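Local structure of imelysin-like protein (3PF0) at residues L127-Y132 with S194-R199; G137-G142 with G167-E172. The protein is of unknown function but belongs to the imelysin-like M75 family and is considered a putative metalloendopeptidase. One frame throughout, in Å; residues are numbered along the deposited sequence.

Interaction 1. Residues L127-Y132 with S194-R199; sequences LYINYY and SALGTR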
loop_
_atom_site.group_PDB
_atom_site.type_symbol
_atom_site.label_atom_id
_atom_site.label_comp_id
_atom_site.label_asym_id
_atom_site.label_seq_id
_atom_site.Cartn_x
_atom_site.Cartn_y
_atom_site.Cartn_z
ATOM N N LEU A 127 -6.920 -7.245 5.063
ATOM C CA LEU A 127 -6.377 -7.462 6.403
ATOM C C LEU A 127 -5.630 -8.810 6.466
ATOM O O LEU A 127 -4.669 -8.934 7.220
ATOM C CB LEU A 127 -7.451 -7.340 7.484
ATOM C CG LEU A 127 -7.973 -5.902 7.734
ATOM C CD1 LEU A 127 -9.120 -5.899 8.720
ATOM C CD2 LEU A 127 -6.840 -4.932 8.177
ATOM N N TYR A 128 -6.011 -9.781 5.605
ATOM C CA TYR A 128 -5.302 -11.057 5.468
ATOM C C TYR A 128 -4.026 -10.828 4.679
ATOM O O TYR A 128 -3.090 -11.610 4.803
ATOM C CB TYR A 128 -6.179 -12.134 4.782
ATOM C CG TYR A 128 -7.231 -12.738 5.692
ATOM C CD1 TYR A 128 -6.956 -13.871 6.454
ATOM C CD2 TYR A 128 -8.507 -12.184 5.781
ATOM C CE1 TYR A 128 -7.914 -14.421 7.309
ATOM C CE2 TYR A 128 -9.481 -12.736 6.620
ATOM C CZ TYR A 128 -9.176 -13.851 7.386
ATOM O OH TYR A 128 -10.123 -14.392 8.219
ATOM N N ILE A 129 -3.989 -9.748 3.868
ATOM C CA ILE A 129 -2.833 -9.359 3.053
ATOM C C ILE A 129 -1.870 -8.471 3.876
ATOM O O ILE A 129 -0.653 -8.687 3.842
ATOM C CB ILE A 129 -3.291 -8.664 1.733
ATOM C CG1 ILE A 129 -3.984 -9.673 0.799
ATOM C CG2 ILE A 129 -2.114 -7.984 1.012
ATOM C CD1 ILE A 129 -4.863 -9.060 -0.260
ATOM N N ASN A 130 -2.407 -7.452 4.567
ATOM C CA ASN A 130 -1.605 -6.541 5.381
ATOM C C ASN A 130 -2.404 -6.072 6.595
ATOM O O ASN A 130 -3.142 -5.083 6.518
ATOM C CB ASN A 130 -1.099 -5.343 4.551
ATOM C CG ASN A 130 -0.074 -4.489 5.276
ATOM O OD1 ASN A 130 0.734 -4.981 6.059
ATOM N ND2 ASN A 130 -0.084 -3.190 5.039
ATOM N N TYR A 131 -2.268 -6.801 7.718
ATOM C CA TYR A 131 -2.981 -6.459 8.946
ATOM C C TYR A 131 -2.281 -5.262 9.581
ATOM O O TYR A 131 -1.288 -5.409 10.293
ATOM C CB TYR A 131 -3.095 -7.654 9.917
ATOM C CG TYR A 131 -4.211 -7.445 10.918
ATOM C CD1 TYR A 131 -4.016 -6.663 12.055
ATOM C CD2 TYR A 131 -5.491 -7.929 10.671
ATOM C CE1 TYR A 131 -5.064 -6.389 12.932
ATOM C CE2 TYR A 131 -6.540 -7.685 11.556
ATOM C CZ TYR A 131 -6.324 -6.913 12.684
ATOM O OH TYR A 131 -7.368 -6.679 13.548
ATOM N N TYR A 132 -2.783 -4.066 9.264
ATOM C CA TYR A 132 -2.199 -2.795 9.702
ATOM C C TYR A 132 -3.284 -1.706 9.781
ATOM O O TYR A 132 -4.102 -1.629 8.877
ATOM C CB TYR A 132 -1.082 -2.366 8.708
ATOM C CG TYR A 132 -0.304 -1.139 9.131
ATOM C CD1 TYR A 132 0.818 -1.249 9.947
ATOM C CD2 TYR A 132 -0.709 0.135 8.747
ATOM C CE1 TYR A 132 1.517 -0.125 10.369
ATOM C CE2 TYR A 132 -0.010 1.268 9.156
ATOM C CZ TYR A 132 1.100 1.132 9.971
ATOM O OH TYR A 132 1.786 2.237 10.400
ATOM N N SER A 194 2.464 -18.241 -0.269
ATOM C CA SER A 194 1.548 -18.943 -1.181
ATOM C C SER A 194 0.099 -18.474 -0.974
ATOM O O SER A 194 -0.594 -18.200 -1.959
ATOM C CB SER A 194 1.632 -20.452 -0.980
ATOM O OG SER A 194 0.643 -21.149 -1.724
ATOM N N ALA A 195 -0.360 -18.381 0.301
ATOM C CA ALA A 195 -1.715 -17.918 0.608
ATOM C C ALA A 195 -1.883 -16.472 0.156
ATOM O O ALA A 195 -2.924 -16.123 -0.391
ATOM C CB ALA A 195 -2.008 -18.055 2.097
ATOM N N LEU A 196 -0.821 -15.657 0.319
ATOM C CA LEU A 196 -0.794 -14.257 -0.099
ATOM C C LEU A 196 -0.913 -14.157 -1.626
ATOM O O LEU A 196 -1.758 -13.408 -2.112
ATOM C CB LEU A 196 0.487 -13.589 0.406
ATOM C CG LEU A 196 0.611 -12.084 0.264
ATOM C CD1 LEU A 196 -0.602 -11.383 0.808
ATOM C CD2 LEU A 196 1.827 -11.604 1.015
ATOM N N GLY A 197 -0.132 -14.961 -2.346
ATOM C CA GLY A 197 -0.168 -15.044 -3.807
ATOM C C GLY A 197 -1.552 -15.329 -4.360
ATOM O O GLY A 197 -2.015 -14.628 -5.266
ATOM N N THR A 198 -2.251 -16.307 -3.759
ATOM C CA THR A 198 -3.614 -16.703 -4.142
ATOM C C THR A 198 -4.595 -15.528 -3.971
ATOM O O THR A 198 -5.404 -15.289 -4.860
ATOM C CB THR A 198 -4.063 -17.923 -3.318
ATOM O OG1 THR A 198 -3.168 -19.004 -3.571
ATOM C CG2 THR A 198 -5.508 -18.356 -3.627
ATOM N N ARG A 199 -4.514 -14.799 -2.843
ATOM C CA ARG A 199 -5.408 -13.674 -2.558
ATOM C C ARG A 199 -5.179 -12.515 -3.531
ATOM O O ARG A 199 -6.146 -11.931 -4.012
ATOM C CB ARG A 199 -5.243 -13.193 -1.107
ATOM C CG ARG A 199 -5.839 -14.157 -0.094
ATOM C CD ARG A 199 -5.587 -13.704 1.336
ATOM N NE ARG A 199 -6.091 -14.690 2.297
ATOM C CZ ARG A 199 -7.346 -14.747 2.731
ATOM N NH1 ARG A 199 -8.243 -13.858 2.314
ATOM N NH2 ARG A 199 -7.713 -15.677 3.598
#
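The guanidinium of Arg199 lies flat against one face of Tyr128, the two planes only 4° apart. The stack is offset toward the root of the ring, with the guanidinium centre over Tyr128 CB. Arg199 NH2 reaches Tyr128 CD1 at 3.5 Å. This is an off-centre cation-pi contact, Arg199 CZ standing 4.2 Å from the Tyr128 ring centroid and 35° off its normal. The CG-to-NE stem of Arg199 is straight, and its last torsion (chi4 -85°) turns the guanidinium broadside to the ring. Beneath the stack, Ile129 CG2 meets Leu196 CD1 at 3.7 Å, the two side chains lying nearly perpendicular, while Ile129 CG1 brushes Arg199 CB at 4.2 Å. Farther out, Ser125 OG hydrogen-bonds Arg199 NH1, Gln166 touches Tyr128, and Trp109 of helix 92-112 and Ile203 also touch Ile129. An alanine at Arg199 would take away the guanidinium and is likely to leave Ser125 OG without this partner and one Tyr128 face without its stacked cover. The short helix 125-129 is thus joined to helix 183-214 by a buried apolar pair and a partly exposed planar stack, and the bond to Ser125 probably limits how far the guanidinium can turn.

Interaction 2. Residues G137-G142 with G167-E172; sequences GLVHGG and GIPGLE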
loop_
_atom_site.group_PDB
_atom_site.type_symbol
_atom_site.label_atom_id
_atom_site.label_comp_id
_atom_site.label_asym_id
_atom_site.label_seq_id
_atom_site.Cartn_x
_atom_site.Cartn_y
_atom_site.Cartn_z
ATOM N N GLY A 137 -0.210 -5.076 18.899
ATOM C CA GLY A 137 0.883 -5.993 18.591
ATOM C C GLY A 137 0.475 -7.454 18.561
ATOM O O GLY A 137 1.166 -8.309 19.120
ATOM N N LEU A 138 -0.656 -7.741 17.909
ATOM C CA LEU A 138 -1.225 -9.079 17.793
ATOM C C LEU A 138 -0.433 -9.989 16.834
ATOM O O LEU A 138 -0.482 -11.210 16.988
ATOM C CB LEU A 138 -2.684 -8.973 17.315
ATOM C CG LEU A 138 -3.683 -8.217 18.206
ATOM C CD1 LEU A 138 -5.054 -8.167 17.550
ATOM C CD2 LEU A 138 -3.788 -8.844 19.599
ATOM N N VAL A 139 0.282 -9.409 15.856
ATOM C CA VAL A 139 1.045 -10.162 14.850
ATOM C C VAL A 139 2.215 -10.958 15.502
ATOM O O VAL A 139 2.304 -12.171 15.297
ATOM C CB VAL A 139 1.542 -9.248 13.691
ATOM C CG1 VAL A 139 2.499 -9.990 12.758
ATOM C CG2 VAL A 139 0.374 -8.672 12.899
ATOM N N HIS A 140 3.072 -10.283 16.297
ATOM C CA HIS A 140 4.259 -10.858 16.943
ATOM C C HIS A 140 4.013 -12.216 17.661
ATOM O O HIS A 140 4.620 -13.225 17.277
ATOM C CB HIS A 140 4.871 -9.850 17.935
ATOM C CG HIS A 140 6.010 -10.418 18.730
ATOM N ND1 HIS A 140 7.242 -10.680 18.144
ATOM C CD2 HIS A 140 6.054 -10.795 20.028
ATOM C CE1 HIS A 140 7.994 -11.193 19.103
ATOM N NE2 HIS A 140 7.325 -11.281 20.258
ATOM N N GLY A 141 3.164 -12.213 18.689
ATOM C CA GLY A 141 2.864 -13.397 19.492
ATOM C C GLY A 141 2.120 -14.507 18.781
ATOM O O GLY A 141 2.393 -15.692 19.015
ATOM N N GLY A 142 1.198 -14.123 17.901
ATOM C CA GLY A 142 0.385 -15.062 17.146
ATOM C C GLY A 142 1.137 -15.911 16.141
ATOM O O GLY A 142 0.822 -17.094 15.984
ATOM N N GLY A 167 -0.041 -12.866 5.934
ATOM C CA GLY A 167 0.156 -11.727 5.045
ATOM C C GLY A 167 1.539 -11.116 5.171
ATOM O O GLY A 167 2.453 -11.729 5.745
ATOM N N ILE A 168 1.685 -9.883 4.669
ATOM C CA ILE A 168 2.945 -9.126 4.714
ATOM C C ILE A 168 3.486 -8.990 6.177
ATOM O O ILE A 168 4.654 -9.333 6.359
ATOM C CB ILE A 168 2.808 -7.765 3.970
ATOM C CG1 ILE A 168 2.733 -8.030 2.451
ATOM C CG2 ILE A 168 3.960 -6.796 4.293
ATOM C CD1 ILE A 168 1.982 -7.074 1.716
ATOM N N PRO A 169 2.710 -8.577 7.228
ATOM C CA PRO A 169 3.314 -8.478 8.575
ATOM C C PRO A 169 3.648 -9.839 9.209
ATOM O O PRO A 169 4.572 -9.907 10.025
ATOM C CB PRO A 169 2.252 -7.744 9.390
ATOM C CG PRO A 169 0.966 -8.027 8.691
ATOM C CD PRO A 169 1.311 -8.095 7.239
ATOM N N GLY A 170 2.907 -10.895 8.834
ATOM C CA GLY A 170 3.157 -12.255 9.296
ATOM C C GLY A 170 4.494 -12.757 8.764
ATOM O O GLY A 170 5.316 -13.277 9.521
ATOM N N LEU A 171 4.733 -12.564 7.455
ATOM C CA LEU A 171 5.982 -12.948 6.793
ATOM C C LEU A 171 7.165 -12.141 7.351
ATOM O O LEU A 171 8.238 -12.695 7.597
ATOM C CB LEU A 171 5.843 -12.755 5.275
ATOM C CG LEU A 171 5.049 -13.846 4.552
ATOM C CD1 LEU A 171 4.469 -13.338 3.240
ATOM C CD2 LEU A 171 5.892 -15.103 4.350
ATOM N N GLU A 172 6.946 -10.849 7.619
ATOM C CA GLU A 172 7.968 -9.975 8.171
ATOM C C GLU A 172 8.473 -10.513 9.496
ATOM O O GLU A 172 9.688 -10.602 9.714
ATOM C CB GLU A 172 7.399 -8.569 8.365
ATOM C CG GLU A 172 8.435 -7.583 8.892
ATOM C CD GLU A 172 7.902 -6.226 9.291
ATOM O OE1 GLU A 172 6.663 -6.050 9.330
ATOM O OE2 GLU A 172 8.731 -5.331 9.564
#
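Val139 carries the contact between helices 138-149 and 167-176, setting both methyls against Pro169 and one of them beside Gly170. Ahead of it, Gly137 takes a left-handed backbone conformation (phi 58°), which suits glycine, and the chain turns from there into the helix. Leu138 and Val139 then give their backbone N-H groups to the two carboxylate oxygens of Asp134, OD1 and OD2 respectively, so one side chain ties down the first turn.

At Val139 the CB bond points toward the other helix. With CG1 anti to the backbone N (chi1 172°), that methyl lies against the peptide joining Pro169 to Gly170, Val139 CG1 being 3.4 Å from Pro169 O and 4.0 Å from Gly170 N. The second methyl shares the proline: Val139 CG1 and CG2 each stand 4.1 Å from Pro169 CB, so the valine fork straddles this ring carbon. The backbones come nearest at Val139 and Gly170, with CA atoms 6.3 Å apart.

This is van der Waals packing of a valine on a proline and its peptide, helix to helix, in the all-helical imelysin fold. The run Gly167-Ile168-Pro169-Gly170-Leu171-Glu172 has the spacing of the GxHxxE motif of imelysin relatives and probably corresponds to it, with proline in the histidine position. Pro169 fits the first turn of its helix, where lacking an N-H costs little; the turn is held by Leu171 N to Gly167 O and by Glu172 N to Ile168 O, each 3.0 Å.

His140 follows, its CB bond pointing away from 167-172, yet its ND1 makes a weak hydrogen bond to Glu173 OE1, just past that segment. Gly142 N makes a weak hydrogen bond to Leu138 O at 3.5 Å.

In the fold
Interactions 1 and 2 occupy the same half of the molecule, their centres about 11 Å apart. Both segments of interaction 2 fall between those of interaction 1 in the sequence: helix 125-129 is followed by helix 138-149, and helix 167-176 by helix 183-214. The two contacts also touch directly. Ile129 O probably accepts a hydrogen bond from Ile168 N, Asn130 OD1 and Tyr131 N pack on the Pro169 ring, and Leu196 CD2 meets Leu171 CD1. The end of helix 125-129 therefore bears on both helix 183-214 and the beginning of helix 167-176, and helix 138-149 joins them through interaction 2, giving one continuous packed region of this all-helical chain.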